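Local atomic coordinates of guanine deaminase (Escherichia coli, PDB entry 6OHB), a protein that catalyses the zinc-dependent hydrolytic deamination of guanine to xanthine and ammonia in purine degradation. Residues L152-S157 and E194-N199. Sequence-based numbering, arbitrary orientation.
Sequences LFEAAS and ERWHKN
Phe153 and Trp196 stack where two neighbouring outer helices of the amidohydrolase TIM barrel lie side by side: 146-158 and 182-196, which ends at Trp196, His197 being the first residue to leave helical phi/psi. Aromatic contact dominates: the Phe153 ring and the five-membered ring of Trp196 form an offset stack, centroids 4.4 Å apart and planes inclined by 25°, with CD2 of Phe153 only 3.4 Å from CD1 of Trp196. The two side chains slide past each other in opposite directions, and each CB makes a CH-pi contact over the other's ring: CB of Phe153 is 3.5 Å from the centroid of the Trp196 six-membered ring, 15° off its normal, and CB of Trp196 is 3.9 Å from the Phe153 centroid. With CG of Trp196 anti to its carbonyl carbon (chi1 -65°), the indole turns one face to Phe153, while CG of Arg195 lies over the opposite face, toward its rim.

Contacts at the margin are looser: CG of Glu154 is 4.1 Å from CH2 of Trp196, and CB of Ser157 is 4.4 Å from CZ3 of Trp196. No hydrogen bond joins the two segments, but NE1 of Trp196 hydrogen-bonds to OD1 of Asp150, one turn before Glu154, tying the indole to the first helix. An alanine in place of Trp196 would probably leave this face of Phe153 without its stacking partner and Asp150 without the indole donor.

After the helix the chain makes a type II beta turn from Trp196 to Asn199, with N of Asn199 bonded to O of Trp196, and ND2 of Asn199 donates to O of Arg195 at 3.2 Å, in the carbonyl plane.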
ATOM      1  N   LEU A 152      -3.609   1.335  28.884  1.00 43.29           N
ATOM      2  CA  LEU A 152      -2.594   1.611  27.872  1.00 48.20           C
ATOM      3  C   LEU A 152      -1.271   2.023  28.511  1.00 49.90           C
ATOM      4  O   LEU A 152      -0.198   1.535  28.124  1.00 49.34           O
ATOM      5  CB  LEU A 152      -3.093   2.697  26.921  1.00 44.94           C
ATOM      6  CG  LEU A 152      -2.083   3.125  25.860  1.00 47.97           C
ATOM      7  CD1 LEU A 152      -1.945   2.031  24.813  1.00 49.83           C
ATOM      8  CD2 LEU A 152      -2.487   4.446  25.226  1.00 50.75           C
ATOM      9  N   PHE A 153      -1.329   2.933  29.491  1.00 46.81           N
ATOM     10  CA  PHE A 153      -0.118   3.385  30.165  1.00 45.89           C
ATOM     11  C   PHE A 153       0.541   2.249  30.939  1.00 50.10           C
ATOM     12  O   PHE A 153       1.771   2.172  31.007  1.00 43.13           O
ATOM     13  CB  PHE A 153      -0.435   4.562  31.085  1.00 44.06           C
ATOM     14  CG  PHE A 153      -0.270   5.904  30.431  1.00 43.12           C
ATOM     15  CD1 PHE A 153       0.858   6.191  29.680  1.00 46.93           C
ATOM     16  CD2 PHE A 153      -1.241   6.879  30.566  1.00 45.08           C
ATOM     17  CE1 PHE A 153       1.014   7.425  29.077  1.00 44.75           C
ATOM     18  CE2 PHE A 153      -1.091   8.118  29.967  1.00 44.44           C
ATOM     19  CZ  PHE A 153       0.036   8.390  29.222  1.00 45.26           C
ATOM     20  N   GLU A 154      -0.258   1.348  31.521  1.00 46.27           N
ATOM     21  CA  GLU A 154       0.315   0.195  32.213  1.00 52.40           C
ATOM     22  C   GLU A 154       1.103  -0.674  31.244  1.00 52.94           C
ATOM     23  O   GLU A 154       2.245  -1.072  31.524  1.00 48.72           O
ATOM     24  CB  GLU A 154      -0.795  -0.640  32.851  1.00 54.64           C
ATOM     25  CG  GLU A 154      -1.364  -0.139  34.156  1.00 62.48           C
ATOM     26  CD  GLU A 154      -2.178  -1.218  34.844  1.00 72.65           C
ATOM     27  OE1 GLU A 154      -2.874  -0.911  35.833  1.00 84.28           O
ATOM     28  OE2 GLU A 154      -2.121  -2.382  34.388  1.00 67.86           O
ATOM     29  N   ALA A 155       0.503  -0.961  30.082  1.00 43.40           N
ATOM     30  CA  ALA A 155       1.188  -1.770  29.078  1.00 42.54           C
ATOM     31  C   ALA A 155       2.475  -1.099  28.610  1.00 43.70           C
ATOM     32  O   ALA A 155       3.515  -1.757  28.478  1.00 42.91           O
ATOM     33  CB  ALA A 155       0.260  -2.040  27.893  1.00 39.29           C
ATOM     34  N   ALA A 156       2.431   0.212  28.364  1.00 44.79           N
ATOM     35  CA  ALA A 156       3.627   0.909  27.894  1.00 36.77           C
ATOM     36  C   ALA A 156       4.708   0.982  28.971  1.00 44.96           C
ATOM     37  O   ALA A 156       5.904   0.904  28.664  1.00 40.53           O
ATOM     38  CB  ALA A 156       3.258   2.310  27.406  1.00 38.59           C
ATOM     39  N   SER A 157       4.316   1.129  30.240  1.00 48.60           N
ATOM     40  CA  SER A 157       5.307   1.234  31.305  1.00 49.58           C
ATOM     41  C   SER A 157       5.941  -0.114  31.622  1.00 48.18           C
ATOM     42  O   SER A 157       7.072  -0.159  32.119  1.00 44.74           O
ATOM     43  CB  SER A 157       4.682   1.833  32.563  1.00 49.03           C
ATOM     44  OG  SER A 157       4.309   0.817  33.476  1.00 56.98           O
ATOM     45  N   GLU A 194      -1.355  13.487  36.872  1.00 55.50           N
ATOM     46  CA  GLU A 194      -0.685  13.291  38.151  1.00 55.95           C
ATOM     47  C   GLU A 194      -0.181  11.865  38.315  1.00 51.68           C
ATOM     48  O   GLU A 194       0.804  11.638  39.027  1.00 54.08           O
ATOM     49  CB  GLU A 194      -1.641  13.626  39.295  1.00 52.51           C
ATOM     50  CD  GLU A 194      -0.597  16.514  40.324  1.00 72.52           C
ATOM     51  OE1 GLU A 194      -0.622  16.988  39.168  1.00 73.53           O
ATOM     52  OE2 GLU A 194       0.258  15.684  40.710  1.00 69.41           O
ATOM     53  N   ARG A 195      -0.827  10.895  37.671  1.00 47.99           N
ATOM     54  CA  ARG A 195      -0.374   9.517  37.816  1.00 50.39           C
ATOM     55  C   ARG A 195       0.693   9.124  36.804  1.00 52.99           C
ATOM     56  O   ARG A 195       1.591   8.340  37.140  1.00 49.89           O
ATOM     57  CB  ARG A 195      -1.556   8.551  37.689  1.00 52.45           C
ATOM     58  CG  ARG A 195      -1.169   7.082  37.822  1.00 51.78           C
ATOM     59  CD  ARG A 195      -2.391   6.182  37.843  1.00 53.44           C
ATOM     60  N   TRP A 196       0.661   9.690  35.596  1.00 47.00           N
ATOM     61  CA  TRP A 196       1.457   9.159  34.499  1.00 48.40           C
ATOM     62  C   TRP A 196       2.410  10.155  33.864  1.00 45.48           C
ATOM     63  O   TRP A 196       3.404   9.726  33.276  1.00 42.80           O
ATOM     64  CB  TRP A 196       0.544   8.605  33.389  1.00 47.59           C
ATOM     65  CG  TRP A 196      -0.294   7.421  33.791  1.00 44.94           C
ATOM     66  CD1 TRP A 196      -1.654   7.379  33.883  1.00 47.29           C
ATOM     67  CD2 TRP A 196       0.172   6.110  34.141  1.00 44.32           C
ATOM     68  NE1 TRP A 196      -2.065   6.128  34.275  1.00 47.44           N
ATOM     69  CE2 TRP A 196      -0.964   5.330  34.440  1.00 46.87           C
ATOM     70  CE3 TRP A 196       1.438   5.522  34.233  1.00 45.77           C
ATOM     71  CZ2 TRP A 196      -0.874   3.992  34.825  1.00 48.31           C
ATOM     72  CZ3 TRP A 196       1.527   4.194  34.614  1.00 44.65           C
ATOM     73  CH2 TRP A 196       0.377   3.445  34.906  1.00 49.45           C
ATOM     74  N   HIS A 197       2.136  11.456  33.935  1.00 37.67           N
ATOM     75  CA  HIS A 197       3.023  12.409  33.283  1.00 44.03           C
ATOM     76  C   HIS A 197       4.400  12.368  33.940  1.00 50.84           C
ATOM     77  O   HIS A 197       4.528  12.503  35.160  1.00 48.24           O
ATOM     78  CB  HIS A 197       2.439  13.821  33.331  1.00 47.37           C
ATOM     79  CG  HIS A 197       3.215  14.815  32.525  1.00 50.70           C
ATOM     80  ND1 HIS A 197       3.524  14.613  31.197  1.00 47.69           N
ATOM     81  CD2 HIS A 197       3.755  16.012  32.860  1.00 45.78           C
ATOM     82  CE1 HIS A 197       4.219  15.643  30.747  1.00 47.86           C
ATOM     83  NE2 HIS A 197       4.372  16.507  31.735  1.00 47.23           N
ATOM     84  N   LYS A 198       5.428  12.165  33.114  1.00 46.45           N
ATOM     85  CA  LYS A 198       6.810  11.975  33.563  1.00 48.99           C
ATOM     86  C   LYS A 198       6.946  10.793  34.524  1.00 48.16           C
ATOM     87  O   LYS A 198       7.872  10.743  35.338  1.00 45.39           O
ATOM     88  CB  LYS A 198       7.365  13.256  34.203  1.00 46.65           C
ATOM     89  CG  LYS A 198       7.427  14.454  33.251  1.00 53.95           C
ATOM     90  CD  LYS A 198       8.693  15.285  33.467  1.00 64.73           C
ATOM     91  CE  LYS A 198       8.758  15.880  34.872  1.00 68.57           C
ATOM     92  NZ  LYS A 198       7.970  17.144  34.999  1.00 68.19           N
ATOM     93  N   ASN A 199       6.061   9.803  34.409  1.00 42.98           N
ATOM     94  CA  ASN A 199       6.237   8.522  35.097  1.00 47.13           C
ATOM     95  C   ASN A 199       7.132   7.647  34.225  1.00 44.97           C
ATOM     96  O   ASN A 199       6.688   7.073  33.229  1.00 43.76           O
ATOM     97  CB  ASN A 199       4.889   7.864  35.367  1.00 46.52           C
ATOM     98  CG  ASN A 199       5.005   6.575  36.168  1.00 48.65           C
ATOM     99  OD1 ASN A 199       6.059   5.945  36.218  1.00 51.57           O
ATOM    100  ND2 ASN A 199       3.905   6.172  36.790  1.00 53.45           N
TER